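Local structure of pectate lyase (Bacillus, 3VMV) at residues Y213-M218 with G236-V241. The protein probably cleaves polygalacturonate (pectate) by a lyase reaction, as a secreted beta-helix enzyme of polysaccharide lyase family 1. Numbering follows the deposited sequence.
Sequences YADVHM and GARVFV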
ATOM      1  N   TYR A 213       3.526  11.708  -9.943  1.00 12.91           N
ATOM      2  CA  TYR A 213       4.985  11.727 -10.280  1.00 12.60           C
ATOM      3  C   TYR A 213       5.702  10.393 -10.376  1.00 13.00           C
ATOM      4  O   TYR A 213       6.617  10.235 -11.216  1.00 14.00           O
ATOM      5  CB  TYR A 213       5.842  12.597  -9.296  1.00 15.00           C
ATOM      6  CG  TYR A 213       5.335  14.005  -9.109  1.00 14.43           C
ATOM      7  CD1 TYR A 213       5.529  14.975 -10.103  1.00 14.25           C
ATOM      8  CD2 TYR A 213       4.626  14.347  -7.970  1.00 14.39           C
ATOM      9  CE1 TYR A 213       5.027  16.281  -9.954  1.00 14.62           C
ATOM     10  CE2 TYR A 213       4.131  15.638  -7.815  1.00 16.01           C
ATOM     11  CZ  TYR A 213       4.340  16.587  -8.811  1.00 15.40           C
ATOM     12  OH  TYR A 213       3.839  17.853  -8.671  1.00 16.86           O
ATOM     13  N   ALA A 214       5.324   9.455  -9.506  1.00 10.51           N
ATOM     14  CA  ALA A 214       6.115   8.218  -9.323  1.00 12.84           C
ATOM     15  C   ALA A 214       6.083   7.246 -10.507  1.00 11.11           C
ATOM     16  O   ALA A 214       5.113   7.220 -11.261  1.00 12.37           O
ATOM     17  CB  ALA A 214       5.627   7.497  -8.110  1.00 10.65           C
ATOM     18  N   ASP A 215       7.173   6.477 -10.635  1.00 10.91           N
ATOM     19  CA  ASP A 215       7.171   5.255 -11.452  1.00 10.47           C
ATOM     20  C   ASP A 215       6.668   4.081 -10.606  1.00 11.68           C
ATOM     21  O   ASP A 215       7.159   3.808  -9.471  1.00 10.84           O
ATOM     22  CB  ASP A 215       8.587   4.964 -11.944  1.00 11.70           C
ATOM     23  CG  ASP A 215       9.076   5.992 -12.987  1.00 14.31           C
ATOM     24  OD1 ASP A 215       8.235   6.657 -13.601  1.00 14.51           O
ATOM     25  OD2 ASP A 215      10.314   6.144 -13.141  1.00 20.14           O
ATOM     26  N   VAL A 216       5.685   3.376 -11.180  1.00  9.91           N
ATOM     27  CA  VAL A 216       4.949   2.324 -10.494  1.00  6.74           C
ATOM     28  C   VAL A 216       4.714   1.151 -11.445  1.00 10.27           C
ATOM     29  O   VAL A 216       4.428   1.365 -12.624  1.00 10.55           O
ATOM     30  CB  VAL A 216       3.602   2.881 -10.022  1.00 11.76           C
ATOM     31  CG1 VAL A 216       2.756   1.809  -9.403  1.00 11.07           C
ATOM     32  CG2 VAL A 216       3.828   4.043  -9.058  1.00 11.66           C
ATOM     33  N   HIS A 217       4.858  -0.076 -10.951  1.00  8.92           N
ATOM     34  CA  HIS A 217       4.499  -1.282 -11.705  1.00  8.90           C
ATOM     35  C   HIS A 217       3.347  -1.957 -10.980  1.00  9.31           C
ATOM     36  O   HIS A 217       3.470  -2.238  -9.793  1.00  9.12           O
ATOM     37  CB  HIS A 217       5.727  -2.174 -11.754  1.00  9.00           C
ATOM     38  CG  HIS A 217       5.593  -3.444 -12.550  1.00  9.17           C
ATOM     39  ND1 HIS A 217       6.411  -4.521 -12.287  1.00 11.31           N
ATOM     40  CD2 HIS A 217       4.805  -3.802 -13.589  1.00 11.73           C
ATOM     41  CE1 HIS A 217       6.146  -5.488 -13.158  1.00  9.70           C
ATOM     42  NE2 HIS A 217       5.167  -5.089 -13.947  1.00 10.91           N
ATOM     43  N   MET A 218       2.245  -2.195 -11.682  1.00  9.69           N
ATOM     44  CA  MET A 218       1.139  -2.978 -11.144  1.00  8.53           C
ATOM     45  C   MET A 218       0.944  -4.205 -12.013  1.00  7.24           C
ATOM     46  O   MET A 218       0.608  -4.059 -13.207  1.00  9.09           O
ATOM     47  CB  MET A 218      -0.139  -2.162 -11.142  1.00 10.72           C
ATOM     48  CG  MET A 218       0.033  -0.825 -10.447  1.00  8.89           C
ATOM     49  SD  MET A 218      -1.554  -0.001 -10.129  1.00 11.56           S
ATOM     50  CE  MET A 218      -2.197  -0.909  -8.727  1.00 10.49           C
ATOM     51  N   GLY A 236       2.949  13.408 -14.522  1.00 15.20           N
ATOM     52  CA  GLY A 236       4.153  12.746 -15.005  1.00 14.30           C
ATOM     53  C   GLY A 236       4.446  11.389 -14.387  1.00 17.10           C
ATOM     54  O   GLY A 236       5.504  10.816 -14.671  1.00 15.24           O
ATOM     55  N   ALA A 237       3.537  10.872 -13.567  1.00 12.47           N
ATOM     56  CA  ALA A 237       3.655   9.473 -13.133  1.00 11.29           C
ATOM     57  C   ALA A 237       3.764   8.559 -14.344  1.00 11.52           C
ATOM     58  O   ALA A 237       3.267   8.876 -15.398  1.00 12.44           O
ATOM     59  CB  ALA A 237       2.440   9.055 -12.324  1.00 11.19           C
ATOM     60  N   ARG A 238       4.461   7.431 -14.189  1.00 11.54           N
ATOM     61  CA  ARG A 238       4.471   6.395 -15.238  1.00 11.66           C
ATOM     62  C   ARG A 238       4.089   5.085 -14.607  1.00 10.99           C
ATOM     63  O   ARG A 238       4.790   4.633 -13.675  1.00 11.74           O
ATOM     64  CB  ARG A 238       5.870   6.250 -15.839  1.00 12.64           C
ATOM     65  CG  ARG A 238       6.283   7.539 -16.560  1.00 13.41           C
ATOM     66  CD  ARG A 238       7.598   7.376 -17.304  1.00 13.61           C
ATOM     67  NE  ARG A 238       8.668   6.970 -16.396  1.00 13.22           N
ATOM     68  CZ  ARG A 238       9.917   6.803 -16.819  1.00 16.01           C
ATOM     69  NH1 ARG A 238      10.860   6.423 -16.000  1.00 17.55           N
ATOM     70  NH2 ARG A 238      10.195   6.972 -18.108  1.00 20.48           N
ATOM     71  N   VAL A 239       2.977   4.493 -15.059  1.00 10.03           N
ATOM     72  CA  VAL A 239       2.539   3.229 -14.449  1.00  9.93           C
ATOM     73  C   VAL A 239       2.459   2.126 -15.490  1.00 11.79           C
ATOM     74  O   VAL A 239       1.781   2.297 -16.519  1.00 12.36           O
ATOM     75  CB  VAL A 239       1.203   3.384 -13.650  1.00 12.29           C
ATOM     76  CG1 VAL A 239       0.088   3.856 -14.494  1.00 14.24           C
ATOM     77  CG2 VAL A 239       0.818   2.054 -12.984  1.00 11.84           C
ATOM     78  N   PHE A 240       3.233   1.056 -15.286  1.00 10.29           N
ATOM     79  CA  PHE A 240       3.136  -0.126 -16.153  1.00 11.20           C
ATOM     80  C   PHE A 240       2.052  -1.033 -15.593  1.00  9.82           C
ATOM     81  O   PHE A 240       2.214  -1.562 -14.477  1.00  9.98           O
ATOM     82  CB  PHE A 240       4.513  -0.813 -16.247  1.00 10.39           C
ATOM     83  CG  PHE A 240       4.532  -2.054 -17.138  1.00 11.70           C
ATOM     84  CD1 PHE A 240       3.752  -2.102 -18.282  1.00 12.22           C
ATOM     85  CD2 PHE A 240       5.403  -3.104 -16.861  1.00 12.04           C
ATOM     86  CE1 PHE A 240       3.808  -3.206 -19.128  1.00 14.20           C
ATOM     87  CE2 PHE A 240       5.445  -4.221 -17.693  1.00 11.25           C
ATOM     88  CZ  PHE A 240       4.659  -4.274 -18.822  1.00 12.58           C
ATOM     89  N   VAL A 241       0.947  -1.165 -16.324  1.00 11.35           N
ATOM     90  CA  VAL A 241      -0.246  -1.922 -15.890  1.00 10.23           C
ATOM     91  C   VAL A 241      -0.239  -3.192 -16.688  1.00  9.29           C
ATOM     92  O   VAL A 241      -0.574  -3.184 -17.858  1.00  9.94           O
ATOM     93  CB  VAL A 241      -1.490  -1.112 -16.139  1.00 10.10           C
ATOM     94  CG1 VAL A 241      -2.749  -1.812 -15.612  1.00 10.34           C
ATOM     95  CG2 VAL A 241      -1.315   0.300 -15.530  1.00 13.37           C
TER
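Val-216 and Val-239 sit side by side on neighbouring parallel strands, 215-218 and 238-241, in successive coils of the right-handed parallel beta-helix of this lyase family; their short axes approach to 4.7 Å. Four backbone hydrogen bonds join the strands: Arg-238 N to Ala-214 O, Val-216 N to Arg-238 O, Phe-240 N to Val-216 O and Met-218 N to Phe-240 O.

On the face carrying Asp-215, His-217 and their mates, Arg-238 makes a side-on salt bridge with two hydrogen bonds, NE to Asp-215 OD1 at 2.8 Å and NH1 to Asp-215 OD2 at 2.9 Å. Both are almost straight and lie in the guanidinium plane, but they reach the oxygens from above the carboxylate plane. A leucine in place of Arg-238 would probably leave the Asp-215 carboxylate without its cationic mate and freer to turn.

Further along, the His-217 and Phe-240 rings lie nearly parallel yet slid apart, centroids 5.2 Å from each other; both have CG anti to the backbone N (chi1 -177° and -179°), which sends them the same way. Tyr-302 OH hydrogen-bonds His-217 ND1, and Glu-242 OE1 hydrogen-bonds NE2.

The other face packs inward with Ile-211 and Ile-231, where Val-239 CG2 touches Val-216 CG1 at 4.1 Å and Met-218 CG at 3.9 Å.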